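Local structure of pectinesterase (Sitophilus oryzae, 4PMH) at residues Asn56-Asn60 with Ala127-Tyr131; Gln77-Tyr81 with Val120-Phe124; Leu89-Gly95 with Ala158-Leu164; Leu102-Pro108 with Ile166-Asn172. The protein catalyses the hydrolysis of methyl esters in pectin, releasing methanol, and probably helps the rice weevil digest plant cell walls. All coordinates share one frame; numbering follows the deposited sequence.

Contact 1: residues Asn56-Asn60 with Ala127-Tyr131; sequences NAAIN and ADPAY
Asn56 and Pro129 bring the two backbones closest, with their CA atoms 6.5 Å apart. Residues 56-60 form a helical turn, in which Asn60 N bonds back to Asn56 O. Asp128 to Tyr131 make a type I beta turn, and Tyr131 begins the next helix.

Pro129 is the wedge of the turn. Its ring edge pushes between the side chains of Asn56 and Asn60. CG of Pro129 lies 3.6 Å from Asn56 OD1. Asn60 CG stands beside its backbone N (chi1 -70°), which brings OD1 within 3.3 Å of Pro129 CG. Pro129 CB also reaches Ile59 CG2, at 4.2 Å.

The polar links run through water. Asn56 uses both ends of its amide. Its ND2 donates to a water, 2.9 Å away, that donates in turn to Asp128 OD2. Its OD1 accepts from a second water, which takes the N-H of Ala130. Gln52 also donates to this OD1, and Asn125 N to Asp128 OD2, so both oxygens are held twice. A third water joins Asn60 ND2, weakly, to Asp128 OD1. Replacing Asn56 by alanine would probably leave the first two waters without their helix partner and open a gap beside Pro129 CG.

Near the surface, the contact sets helix 51-61 against the loop before helix 131-138, while Ala58 and Ile59 pack on Leu89 of strand 89-93.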
loop_
_atom_site.group_PDB
_atom_site.type_symbol
_atom_site.label_atom_id
_atom_site.label_comp_id
_atom_site.label_asym_id
_atom_site.label_seq_id
_atom_site.Cartn_x
_atom_site.Cartn_y
_atom_site.Cartn_z
ATOM N N ASN A 56 -15.401 -17.149 -1.116
ATOM C CA ASN A 56 -16.792 -17.190 -1.482
ATOM C C ASN A 56 -17.585 -17.943 -0.429
ATOM O O ASN A 56 -18.657 -17.508 -0.030
ATOM C CB ASN A 56 -16.984 -17.900 -2.820
ATOM C CG ASN A 56 -16.527 -17.075 -4.010
ATOM O OD1 ASN A 56 -16.237 -15.883 -3.897
ATOM N ND2 ASN A 56 -16.481 -17.713 -5.176
ATOM N N ALA A 57 -17.071 -19.083 0.006
ATOM C CA ALA A 57 -17.777 -19.879 1.022
ATOM C C ALA A 57 -17.997 -19.084 2.301
ATOM O O ALA A 57 -19.106 -19.061 2.838
ATOM C CB ALA A 57 -17.032 -21.178 1.328
ATOM N N ALA A 58 -16.933 -18.434 2.769
ATOM C CA ALA A 58 -16.984 -17.625 3.992
ATOM C C ALA A 58 -17.953 -16.435 3.872
ATOM O O ALA A 58 -18.745 -16.168 4.781
ATOM C CB ALA A 58 -15.584 -17.144 4.362
ATOM N N ILE A 59 -17.911 -15.731 2.739
ATOM C CA ILE A 59 -18.793 -14.593 2.535
ATOM C C ILE A 59 -20.258 -15.038 2.419
ATOM O O ILE A 59 -21.136 -14.465 3.088
ATOM C CB ILE A 59 -18.372 -13.778 1.301
ATOM C CG1 ILE A 59 -17.024 -13.122 1.579
ATOM C CG2 ILE A 59 -19.452 -12.742 0.947
ATOM C CD1 ILE A 59 -16.501 -12.268 0.450
ATOM N N ASN A 60 -20.503 -16.071 1.609
ATOM C CA ASN A 60 -21.861 -16.555 1.356
ATOM C C ASN A 60 -22.518 -17.095 2.640
ATOM O O ASN A 60 -23.726 -16.960 2.818
ATOM C CB ASN A 60 -21.886 -17.638 0.284
ATOM C CG ASN A 60 -21.573 -17.109 -1.112
ATOM O OD1 ASN A 60 -21.842 -15.946 -1.451
ATOM N ND2 ASN A 60 -20.989 -17.968 -1.931
ATOM N N ALA A 127 -22.970 -16.271 -10.673
ATOM C CA ALA A 127 -23.647 -16.332 -9.373
ATOM C C ALA A 127 -22.782 -15.978 -8.170
ATOM O O ALA A 127 -23.326 -15.779 -7.081
ATOM C CB ALA A 127 -24.238 -17.720 -9.167
ATOM N N ASP A 128 -21.461 -15.906 -8.345
ATOM C CA ASP A 128 -20.526 -15.725 -7.208
ATOM C C ASP A 128 -20.433 -14.263 -6.687
ATOM O O ASP A 128 -20.505 -13.302 -7.460
ATOM C CB ASP A 128 -19.116 -16.226 -7.577
ATOM C CG ASP A 128 -19.071 -17.721 -7.917
ATOM O OD1 ASP A 128 -19.941 -18.481 -7.443
ATOM O OD2 ASP A 128 -18.144 -18.158 -8.652
ATOM N N PRO A 129 -20.235 -14.093 -5.361
ATOM C CA PRO A 129 -20.261 -12.767 -4.742
ATOM C C PRO A 129 -19.266 -11.743 -5.284
ATOM O O PRO A 129 -19.564 -10.563 -5.236
ATOM C CB PRO A 129 -20.005 -13.051 -3.252
ATOM C CG PRO A 129 -19.455 -14.432 -3.199
ATOM C CD PRO A 129 -20.036 -15.161 -4.366
ATOM N N ALA A 130 -18.120 -12.164 -5.815
ATOM C CA ALA A 130 -17.163 -11.201 -6.411
ATOM C C ALA A 130 -17.287 -11.048 -7.932
ATOM O O ALA A 130 -16.401 -10.447 -8.578
ATOM C CB ALA A 130 -15.732 -11.575 -6.050
ATOM N N TYR A 131 -18.380 -11.550 -8.508
ATOM C CA TYR A 131 -18.513 -11.572 -9.963
ATOM C C TYR A 131 -18.534 -10.155 -10.551
ATOM O O TYR A 131 -17.931 -9.904 -11.601
ATOM C CB TYR A 131 -19.760 -12.366 -10.397
ATOM C CG TYR A 131 -19.869 -12.486 -11.904
ATOM C CD1 TYR A 131 -19.152 -13.449 -12.596
ATOM C CD2 TYR A 131 -20.649 -11.606 -12.633
ATOM C CE1 TYR A 131 -19.230 -13.542 -13.981
ATOM C CE2 TYR A 131 -20.734 -11.697 -14.016
ATOM C CZ TYR A 131 -20.025 -12.657 -14.674
ATOM O OH TYR A 131 -20.116 -12.757 -16.042
HETATM O O HOH W 1 -15.907 -16.807 -7.920
HETATM O O HOH W 2 -16.592 -14.564 -6.253
HETATM O O HOH W 3 -20.304 -19.093 -4.597
#

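Contact 2: residues Gln77-Tyr81 with Val120-Phe124; sequences QEVVY and VGSLF
The right-handed parallel beta-helix of the pectinesterases supplies one side of this contact. Strand 80-82 is the outermost strand of a small parallel sheet in that fold. The loop after helix 113-120 packs against it and against the residues leading into it. The join is apolar and largely buried.

Val79 sits at the centre. Its CG1 meets Val120 CG1 at 3.9 Å. Its CG2 does double duty: it lies 3.8 Å above one face of the Tyr81 ring, toward the rim, and in the plane of the Phe124 ring at its edge. The methyl thus fills the corner between the two rings.

Tyr81 and Phe124 are close to parallel, with planes 29° apart, but slid so far that they barely overlap. Their centroids are 5.2 Å apart. Phe124 CZ makes the touch, 3.4 Å from Tyr81 CD2. Phe124 also stacks with Tyr134 of helix 131-138. The Tyr81 CG stands anti to the carbonyl carbon (chi1 -73°), which sets the ring beside Phe124. Its OH bonds to Tyr116 OH on helix 113-120. With alanine in place of Tyr81, the Tyr116 hydroxyl is likely to lose this mate, and a gap is likely to open beside Phe124 CZ and Val79 CG2.

The acid of Glu78 is held by another partner: OE1 accepts the N-H of Ile51 at the start of helix 51-61. Leu123 CD1 instead meets the aliphatic Glu78 CB at 3.7 Å. The same methyl covers Val79 N, 3.8 Å away, a buried amide with no hydrogen-bond partner in the model.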
loop_
_atom_site.group_PDB
_atom_site.type_symbol
_atom_site.label_atom_id
_atom_site.label_comp_id
_atom_site.label_asym_id
_atom_site.label_seq_id
_atom_site.Cartn_x
_atom_site.Cartn_y
_atom_site.Cartn_z
ATOM N N GLN A 77 -1.369 -19.132 -8.737
ATOM C CA GLN A 77 -1.434 -18.149 -9.816
ATOM C C GLN A 77 -2.884 -17.757 -10.085
ATOM O O GLN A 77 -3.553 -18.269 -10.981
ATOM C CB GLN A 77 -0.703 -18.667 -11.056
ATOM C CG GLN A 77 0.766 -18.920 -10.740
ATOM C CD GLN A 77 1.496 -19.552 -11.886
ATOM O OE1 GLN A 77 1.853 -18.883 -12.854
ATOM N NE2 GLN A 77 1.709 -20.853 -11.795
ATOM N N GLU A 78 -3.352 -16.830 -9.261
ATOM C CA GLU A 78 -4.735 -16.422 -9.245
ATOM C C GLU A 78 -4.885 -15.082 -8.571
ATOM O O GLU A 78 -3.971 -14.622 -7.912
ATOM C CB GLU A 78 -5.598 -17.456 -8.496
ATOM C CG GLU A 78 -4.914 -18.170 -7.351
ATOM C CD GLU A 78 -5.613 -19.492 -6.979
ATOM O OE1 GLU A 78 -6.623 -19.437 -6.269
ATOM O OE2 GLU A 78 -5.146 -20.585 -7.363
ATOM N N VAL A 79 -6.033 -14.459 -8.781
ATOM C CA VAL A 79 -6.448 -13.319 -7.974
ATOM C C VAL A 79 -7.239 -13.772 -6.755
ATOM O O VAL A 79 -7.741 -14.907 -6.702
ATOM C CB VAL A 79 -7.310 -12.320 -8.760
ATOM C CG1 VAL A 79 -6.491 -11.657 -9.852
ATOM C CG2 VAL A 79 -8.567 -12.971 -9.317
ATOM N N VAL A 80 -7.354 -12.869 -5.789
ATOM C CA VAL A 80 -8.231 -13.034 -4.621
ATOM C C VAL A 80 -9.009 -11.738 -4.459
ATOM O O VAL A 80 -8.411 -10.676 -4.252
ATOM C CB VAL A 80 -7.416 -13.315 -3.347
ATOM C CG1 VAL A 80 -8.336 -13.551 -2.153
ATOM C CG2 VAL A 80 -6.487 -14.495 -3.562
ATOM N N TYR A 81 -10.330 -11.820 -4.608
ATOM C CA TYR A 81 -11.202 -10.661 -4.569
ATOM C C TYR A 81 -12.086 -10.807 -3.346
ATOM O O TYR A 81 -12.803 -11.808 -3.209
ATOM C CB TYR A 81 -12.097 -10.566 -5.807
ATOM C CG TYR A 81 -11.436 -10.154 -7.116
ATOM C CD1 TYR A 81 -10.105 -9.778 -7.185
ATOM C CD2 TYR A 81 -12.178 -10.116 -8.297
ATOM C CE1 TYR A 81 -9.530 -9.412 -8.388
ATOM C CE2 TYR A 81 -11.617 -9.726 -9.506
ATOM C CZ TYR A 81 -10.292 -9.383 -9.543
ATOM O OH TYR A 81 -9.714 -9.019 -10.743
ATOM N N VAL A 120 -7.783 -15.146 -15.498
ATOM C CA VAL A 120 -8.539 -15.310 -14.224
ATOM C C VAL A 120 -10.014 -15.695 -14.357
ATOM O O VAL A 120 -10.686 -15.972 -13.346
ATOM C CB VAL A 120 -8.464 -14.028 -13.374
ATOM C CG1 VAL A 120 -7.012 -13.592 -13.200
ATOM C CG2 VAL A 120 -9.295 -12.914 -13.993
ATOM N N GLY A 121 -10.514 -15.738 -15.594
ATOM C CA GLY A 121 -11.934 -15.879 -15.823
ATOM C C GLY A 121 -12.516 -17.139 -15.220
ATOM O O GLY A 121 -13.660 -17.138 -14.738
ATOM N N SER A 122 -11.728 -18.214 -15.221
ATOM C CA SER A 122 -12.189 -19.486 -14.688
ATOM C C SER A 122 -12.342 -19.482 -13.165
ATOM O O SER A 122 -12.804 -20.461 -12.594
ATOM C CB SER A 122 -11.275 -20.637 -15.132
ATOM O OG SER A 122 -9.946 -20.479 -14.653
ATOM N N LEU A 123 -11.995 -18.390 -12.506
ATOM C CA LEU A 123 -12.226 -18.285 -11.067
ATOM C C LEU A 123 -13.639 -17.802 -10.728
ATOM O O LEU A 123 -14.028 -17.826 -9.550
ATOM C CB LEU A 123 -11.194 -17.350 -10.432
ATOM C CG LEU A 123 -9.759 -17.866 -10.486
ATOM C CD1 LEU A 123 -8.792 -16.733 -10.185
ATOM C CD2 LEU A 123 -9.562 -19.027 -9.513
ATOM N N PHE A 124 -14.402 -17.374 -11.742
ATOM C CA PHE A 124 -15.634 -16.626 -11.493
ATOM C C PHE A 124 -16.846 -17.163 -12.263
ATOM O O PHE A 124 -16.809 -17.299 -13.489
ATOM C CB PHE A 124 -15.414 -15.136 -11.781
ATOM C CG PHE A 124 -14.345 -14.520 -10.928
ATOM C CD1 PHE A 124 -14.617 -14.139 -9.617
ATOM C CD2 PHE A 124 -13.079 -14.314 -11.429
ATOM C CE1 PHE A 124 -13.638 -13.585 -8.820
ATOM C CE2 PHE A 124 -12.089 -13.755 -10.651
ATOM C CZ PHE A 124 -12.365 -13.382 -9.339
#

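Contact 3: residues Leu89-Gly95 with Ala158-Leu164; sequences LTIYGGG and AVQIVNL
Ile91 lies at the apolar centre of this rung pair in the parallel beta-helix. Its CD1 touches Val159 CG1 at 3.9 Å, and its CG2 branch faces Leu164 CD2. Ile161 lies on the same face and packs on Phe152 and Val154 across the interior. On the other face, Tyr92 CB meets Val162 CB at 3.7 Å, and the Tyr92 ring leads away so that its OH reaches Lys39 O.

Strands 89-93 and 160-162 run parallel, their directions 8° apart. Their bonds alternate from Leu89 O to Gly93 N. Gly93 has no side chain where one would strike Asn163 O.

On the Tyr92 and Val162 face, Thr90 OG1 donates to Gln160 OE1 at 2.7 Å, from above the amide plane. Arg66 also bonds to this hydroxyl. Gln160 NE2 carries the row on to Gln189 of the next strand.

Asn163 closes the far end, where the chain turns with a left-handed backbone conformation. Its CG is anti to the backbone N (chi1 -166°), bringing the amide against the glycines. ND2 then forks, giving one N-H to Gly93 O and one to Gly95 O, each 2.9 Å away.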
loop_
_atom_site.group_PDB
_atom_site.type_symbol
_atom_site.label_atom_id
_atom_site.label_comp_id
_atom_site.label_asym_id
_atom_site.label_seq_id
_atom_site.Cartn_x
_atom_site.Cartn_y
_atom_site.Cartn_z
ATOM N N LEU A 89 -13.167 -11.403 7.913
ATOM C CA LEU A 89 -12.345 -12.459 7.361
ATOM C C LEU A 89 -10.866 -12.310 7.721
ATOM O O LEU A 89 -10.301 -11.213 7.656
ATOM C CB LEU A 89 -12.484 -12.449 5.843
ATOM C CG LEU A 89 -13.879 -12.550 5.219
ATOM C CD1 LEU A 89 -13.756 -12.432 3.694
ATOM C CD2 LEU A 89 -14.556 -13.852 5.554
ATOM N N THR A 90 -10.251 -13.427 8.112
ATOM C CA THR A 90 -8.811 -13.530 8.276
ATOM C C THR A 90 -8.322 -14.549 7.250
ATOM O O THR A 90 -8.795 -15.684 7.228
ATOM C CB THR A 90 -8.472 -14.003 9.701
ATOM O OG1 THR A 90 -8.930 -13.015 10.623
ATOM C CG2 THR A 90 -6.989 -14.216 9.880
ATOM N N ILE A 91 -7.419 -14.130 6.376
ATOM C CA ILE A 91 -6.848 -15.001 5.362
ATOM C C ILE A 91 -5.373 -15.137 5.672
ATOM O O ILE A 91 -4.636 -14.150 5.610
ATOM C CB ILE A 91 -7.052 -14.415 3.937
ATOM C CG1 ILE A 91 -8.548 -14.262 3.627
ATOM C CG2 ILE A 91 -6.403 -15.302 2.865
ATOM C CD1 ILE A 91 -9.081 -12.877 3.867
ATOM N N TYR A 92 -4.935 -16.355 6.005
ATOM C CA TYR A 92 -3.560 -16.577 6.382
ATOM C C TYR A 92 -2.895 -17.759 5.726
ATOM O O TYR A 92 -3.524 -18.766 5.478
ATOM C CB TYR A 92 -3.432 -16.691 7.893
ATOM C CG TYR A 92 -3.986 -17.949 8.510
ATOM C CD1 TYR A 92 -5.307 -18.031 8.894
ATOM C CD2 TYR A 92 -3.175 -19.020 8.746
ATOM C CE1 TYR A 92 -5.810 -19.186 9.495
ATOM C CE2 TYR A 92 -3.647 -20.165 9.353
ATOM C CZ TYR A 92 -4.973 -20.238 9.719
ATOM O OH TYR A 92 -5.455 -21.390 10.297
ATOM N N GLY A 93 -1.603 -17.615 5.484
ATOM C CA GLY A 93 -0.798 -18.677 4.909
ATOM C C GLY A 93 -0.512 -19.741 5.967
ATOM O O GLY A 93 -0.280 -19.428 7.141
ATOM N N GLY A 94 -0.528 -20.994 5.547
ATOM C CA GLY A 94 -0.310 -22.122 6.461
ATOM C C GLY A 94 1.146 -22.509 6.690
ATOM O O GLY A 94 1.410 -23.467 7.412
ATOM N N GLY A 95 2.088 -21.800 6.074
ATOM C CA GLY A 95 3.523 -22.134 6.184
ATOM C C GLY A 95 4.193 -21.566 7.420
ATOM O O GLY A 95 3.576 -20.816 8.194
ATOM N N ALA A 158 -12.519 -4.838 7.947
ATOM C CA ALA A 158 -12.221 -5.833 8.986
ATOM C C ALA A 158 -11.455 -7.082 8.519
ATOM O O ALA A 158 -11.378 -8.088 9.241
ATOM C CB ALA A 158 -13.523 -6.266 9.663
ATOM N N VAL A 159 -10.902 -7.025 7.311
ATOM C CA VAL A 159 -10.117 -8.112 6.805
ATOM C C VAL A 159 -8.733 -8.100 7.439
ATOM O O VAL A 159 -8.103 -7.039 7.559
ATOM C CB VAL A 159 -9.952 -8.017 5.265
ATOM C CG1 VAL A 159 -8.997 -9.077 4.779
ATOM C CG2 VAL A 159 -11.297 -8.160 4.595
ATOM N N GLN A 160 -8.268 -9.292 7.807
ATOM C CA GLN A 160 -6.916 -9.522 8.262
ATOM C C GLN A 160 -6.182 -10.390 7.210
ATOM O O GLN A 160 -6.715 -11.416 6.757
ATOM C CB GLN A 160 -6.923 -10.229 9.634
ATOM C CG GLN A 160 -7.612 -9.437 10.746
ATOM C CD GLN A 160 -7.597 -10.162 12.086
ATOM O OE1 GLN A 160 -7.412 -11.385 12.148
ATOM N NE2 GLN A 160 -7.830 -9.424 13.158
ATOM N N ILE A 161 -4.984 -9.956 6.804
ATOM C CA ILE A 161 -4.153 -10.699 5.860
ATOM C C ILE A 161 -2.864 -11.015 6.598
ATOM O O ILE A 161 -2.199 -10.104 7.082
ATOM C CB ILE A 161 -3.833 -9.871 4.585
ATOM C CG1 ILE A 161 -5.099 -9.505 3.824
ATOM C CG2 ILE A 161 -2.921 -10.670 3.671
ATOM C CD1 ILE A 161 -4.848 -8.538 2.662
ATOM N N VAL A 162 -2.515 -12.294 6.699
ATOM C CA VAL A 162 -1.481 -12.726 7.642
ATOM C C VAL A 162 -0.599 -13.793 7.022
ATOM O O VAL A 162 -1.102 -14.683 6.344
ATOM C CB VAL A 162 -2.135 -13.328 8.898
ATOM C CG1 VAL A 162 -1.092 -13.693 9.951
ATOM C CG2 VAL A 162 -3.179 -12.377 9.444
ATOM N N ASN A 163 0.709 -13.705 7.266
ATOM C CA ASN A 163 1.634 -14.794 6.950
ATOM C C ASN A 163 1.538 -15.296 5.497
ATOM O O ASN A 163 1.401 -16.473 5.232
ATOM C CB ASN A 163 1.424 -15.959 7.936
ATOM C CG ASN A 163 2.554 -16.981 7.887
ATOM O OD1 ASN A 163 3.705 -16.625 7.672
ATOM N ND2 ASN A 163 2.227 -18.243 8.099
ATOM N N LEU A 164 1.650 -14.404 4.538
ATOM C CA LEU A 164 1.626 -14.848 3.168
ATOM C C LEU A 164 2.247 -13.778 2.287
ATOM O O LEU A 164 2.513 -12.654 2.736
ATOM C CB LEU A 164 0.183 -15.191 2.739
ATOM C CG LEU A 164 -0.899 -14.124 2.912
ATOM C CD1 LEU A 164 -0.781 -13.048 1.836
ATOM C CD2 LEU A 164 -2.289 -14.743 2.880
HETATM O O HOH W 4 2.807 -19.055 4.808
#

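Contact 4: residues Leu102-Pro108 with Ile166-Asn172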
loop_
_atom_site.group_PDB
_atom_site.type_symbol
_atom_site.label_atom_id
_atom_site.label_comp_id
_atom_site.label_asym_id
_atom_site.label_seq_id
_atom_site.Cartn_x
_atom_site.Cartn_y
_atom_site.Cartn_z
ATOM N N LEU A 102 2.532 -18.110 -1.571
ATOM C CA LEU A 102 2.747 -17.054 -2.564
ATOM C C LEU A 102 1.586 -16.997 -3.562
ATOM O O LEU A 102 1.288 -17.989 -4.235
ATOM C CB LEU A 102 4.051 -17.302 -3.306
ATOM C CG LEU A 102 4.339 -16.382 -4.501
ATOM C CD1 LEU A 102 4.484 -14.952 -4.002
ATOM C CD2 LEU A 102 5.579 -16.818 -5.268
ATOM N N ILE A 103 0.927 -15.844 -3.632
ATOM C CA ILE A 103 -0.134 -15.597 -4.559
ATOM C C ILE A 103 0.441 -14.632 -5.580
ATOM O O ILE A 103 0.765 -13.506 -5.227
ATOM C CB ILE A 103 -1.328 -14.943 -3.847
ATOM C CG1 ILE A 103 -1.731 -15.761 -2.606
ATOM C CG2 ILE A 103 -2.501 -14.791 -4.804
ATOM C CD1 ILE A 103 -2.720 -15.061 -1.708
ATOM N N THR A 104 0.598 -15.067 -6.826
ATOM C CA THR A 104 1.369 -14.285 -7.768
ATOM C C THR A 104 0.827 -14.319 -9.193
ATOM O O THR A 104 0.361 -15.362 -9.651
ATOM C CB THR A 104 2.856 -14.743 -7.789
ATOM O OG1 THR A 104 3.573 -13.960 -8.746
ATOM C CG2 THR A 104 3.025 -16.235 -8.151
ATOM N N LEU A 105 0.926 -13.187 -9.883
ATOM C CA LEU A 105 0.615 -13.102 -11.312
ATOM C C LEU A 105 1.480 -12.028 -11.943
ATOM O O LEU A 105 1.958 -11.148 -11.234
ATOM C CB LEU A 105 -0.854 -12.732 -11.511
ATOM C CG LEU A 105 -1.912 -13.792 -11.256
ATOM C CD1 LEU A 105 -3.291 -13.168 -11.254
ATOM C CD2 LEU A 105 -1.824 -14.889 -12.305
ATOM N N ASN A 106 1.711 -12.132 -13.256
ATOM C CA ASN A 106 2.337 -11.065 -14.067
ATOM C C ASN A 106 1.182 -10.404 -14.811
ATOM O O ASN A 106 0.757 -10.871 -15.871
ATOM C CB ASN A 106 3.357 -11.659 -15.059
ATOM C CG ASN A 106 4.084 -10.605 -15.904
ATOM O OD1 ASN A 106 3.650 -9.463 -16.055
ATOM N ND2 ASN A 106 5.192 -11.027 -16.510
ATOM N N MET A 107 0.647 -9.337 -14.230
ATOM C CA MET A 107 -0.605 -8.765 -14.703
ATOM C C MET A 107 -0.577 -7.264 -14.528
ATOM O O MET A 107 -1.135 -6.733 -13.555
ATOM C CB MET A 107 -1.795 -9.372 -13.951
ATOM C CG MET A 107 -3.149 -9.038 -14.584
ATOM S SD MET A 107 -4.514 -10.009 -13.906
ATOM C CE MET A 107 -4.780 -9.207 -12.331
ATOM N N PRO A 108 0.075 -6.564 -15.468
ATOM C CA PRO A 108 0.107 -5.102 -15.406
ATOM C C PRO A 108 -1.225 -4.425 -15.757
ATOM O O PRO A 108 -2.148 -5.066 -16.269
ATOM C CB PRO A 108 1.180 -4.733 -16.443
ATOM C CG PRO A 108 1.098 -5.833 -17.466
ATOM C CD PRO A 108 0.783 -7.085 -16.658
ATOM N N ILE A 166 2.123 -11.733 -1.467
ATOM C CA ILE A 166 1.335 -11.339 -2.614
ATOM C C ILE A 166 2.250 -10.626 -3.583
ATOM O O ILE A 166 2.955 -9.694 -3.204
ATOM C CB ILE A 166 0.167 -10.376 -2.246
ATOM C CG1 ILE A 166 -0.711 -10.955 -1.122
ATOM C CG2 ILE A 166 -0.688 -10.098 -3.461
ATOM C CD1 ILE A 166 -1.602 -9.942 -0.437
ATOM N N GLU A 167 2.208 -11.039 -4.841
ATOM C CA GLU A 167 3.108 -10.502 -5.830
ATOM C C GLU A 167 2.407 -10.210 -7.136
ATOM O O GLU A 167 1.646 -11.031 -7.636
ATOM C CB GLU A 167 4.242 -11.508 -6.104
ATOM C CG GLU A 167 5.115 -11.122 -7.288
ATOM C CD GLU A 167 6.291 -12.048 -7.429
ATOM O OE1 GLU A 167 6.059 -13.272 -7.461
ATOM O OE2 GLU A 167 7.433 -11.541 -7.483
ATOM N N ASN A 168 2.703 -9.046 -7.702
ATOM C CA ASN A 168 2.437 -8.808 -9.117
ATOM C C ASN A 168 3.797 -8.583 -9.794
ATOM O O ASN A 168 4.466 -7.571 -9.583
ATOM C CB ASN A 168 1.471 -7.641 -9.302
ATOM C CG ASN A 168 0.908 -7.558 -10.715
ATOM O OD1 ASN A 168 1.543 -7.997 -11.688
ATOM N ND2 ASN A 168 -0.298 -7.004 -10.833
ATOM N N SER A 169 4.202 -9.558 -10.592
ATOM C CA SER A 169 5.587 -9.692 -11.027
ATOM C C SER A 169 5.861 -8.931 -12.318
ATOM O O SER A 169 6.946 -9.027 -12.865
ATOM C CB SER A 169 5.959 -11.165 -11.195
ATOM O OG SER A 169 5.170 -11.820 -12.184
ATOM N N ALA A 170 4.896 -8.163 -12.792
ATOM C CA ALA A 170 5.078 -7.405 -14.033
ATOM C C ALA A 170 6.233 -6.413 -13.922
ATOM O O ALA A 170 6.211 -5.513 -13.073
ATOM C CB ALA A 170 3.807 -6.673 -14.413
ATOM N N LYS A 171 7.226 -6.611 -14.783
ATOM C CA LYS A 171 8.341 -5.690 -14.967
ATOM C C LYS A 171 8.720 -5.628 -16.478
ATOM O O LYS A 171 9.881 -5.456 -16.839
ATOM C CB LYS A 171 9.536 -6.129 -14.106
ATOM C CG LYS A 171 9.877 -7.612 -14.211
ATOM C CD LYS A 171 11.066 -8.002 -13.338
ATOM C CE LYS A 171 12.382 -7.998 -14.106
ATOM N NZ LYS A 171 13.492 -8.615 -13.316
ATOM N N ASN A 172 7.712 -5.714 -17.340
ATOM C CA ASN A 172 7.917 -5.991 -18.769
ATOM C C ASN A 172 8.497 -4.787 -19.542
ATOM O O ASN A 172 9.303 -4.957 -20.465
ATOM C CB ASN A 172 6.595 -6.487 -19.369
ATOM C CG ASN A 172 6.014 -7.658 -18.584
ATOM O OD1 ASN A 172 6.549 -8.760 -18.623
ATOM N ND2 ASN A 172 4.927 -7.420 -17.852
HETATM O O HOH W 5 4.100 -14.156 -11.391
#
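Ile166 pairs with Ile103 on the inward side of the sheet, where both side chains pack on Phe152. Glu167 N bonds to Ile103 O. The Glu167 side chain runs alongside Thr104, and OE1 accepts the Thr104 OG1 proton at 2.9 Å.

Asn168 CG lies anti to the backbone N (chi1 -167°), which lets both ends of its amide bind the Met107 backbone. OD1 accepts from Met107 N at 3.0 Å, and ND2 donates to Met107 O at 2.9 Å. ND2 also bonds to Val179 O. This double grip probably fixes the rotation of the amide.

Ser169 N bonds to Leu105 O, while its OG shares a water with Thr104 OG1. Ala170 CB packs against Pro108 CD at 3.8 Å. Asn172 and Asn106 come from opposite directions, their amides nearly coplanar. Asn172 ND2 donates in plane to a lone pair of Asn106 OD1 at 3.0 Å; the return bond, Asn106 ND2 to Asn172 OD1, is weak. Gln176 also accepts from Asn172 ND2.

The arrangement is two neighbouring strands of a parallel beta-helix sheet, on adjacent coils, with their exit loops tied together. Pro108 and Asn168 lie about 6 Å and 8 Å, between side chains, from Gln177 and Asp200, the substrate-binding residue and proton donor inferred by similarity.

Overall arrangement
From the N terminus the chain passes residues 56-60, 77-81, 89-95 and 102-108 before any contact closes. Contact 2 closes first, when residues 120-124 fold back on 77-81. Contact 1 follows at 127-131, so contact 2 is nested within its loop. The two touch where Ala130 packs on Tyr81 and Phe124. Contact 3 closes at 158-164 and contact 4 at 166-172. They cross each other and both earlier contacts. Contacts 3 and 4 join successive strands of two beta-helix sheets. Contacts 1 and 2 tie the loop between helices 113-120 and 131-138 to helix 51-61 and strand 80-82. Leu105 packs on Gln77 and Glu78, linking contacts 2 and 4.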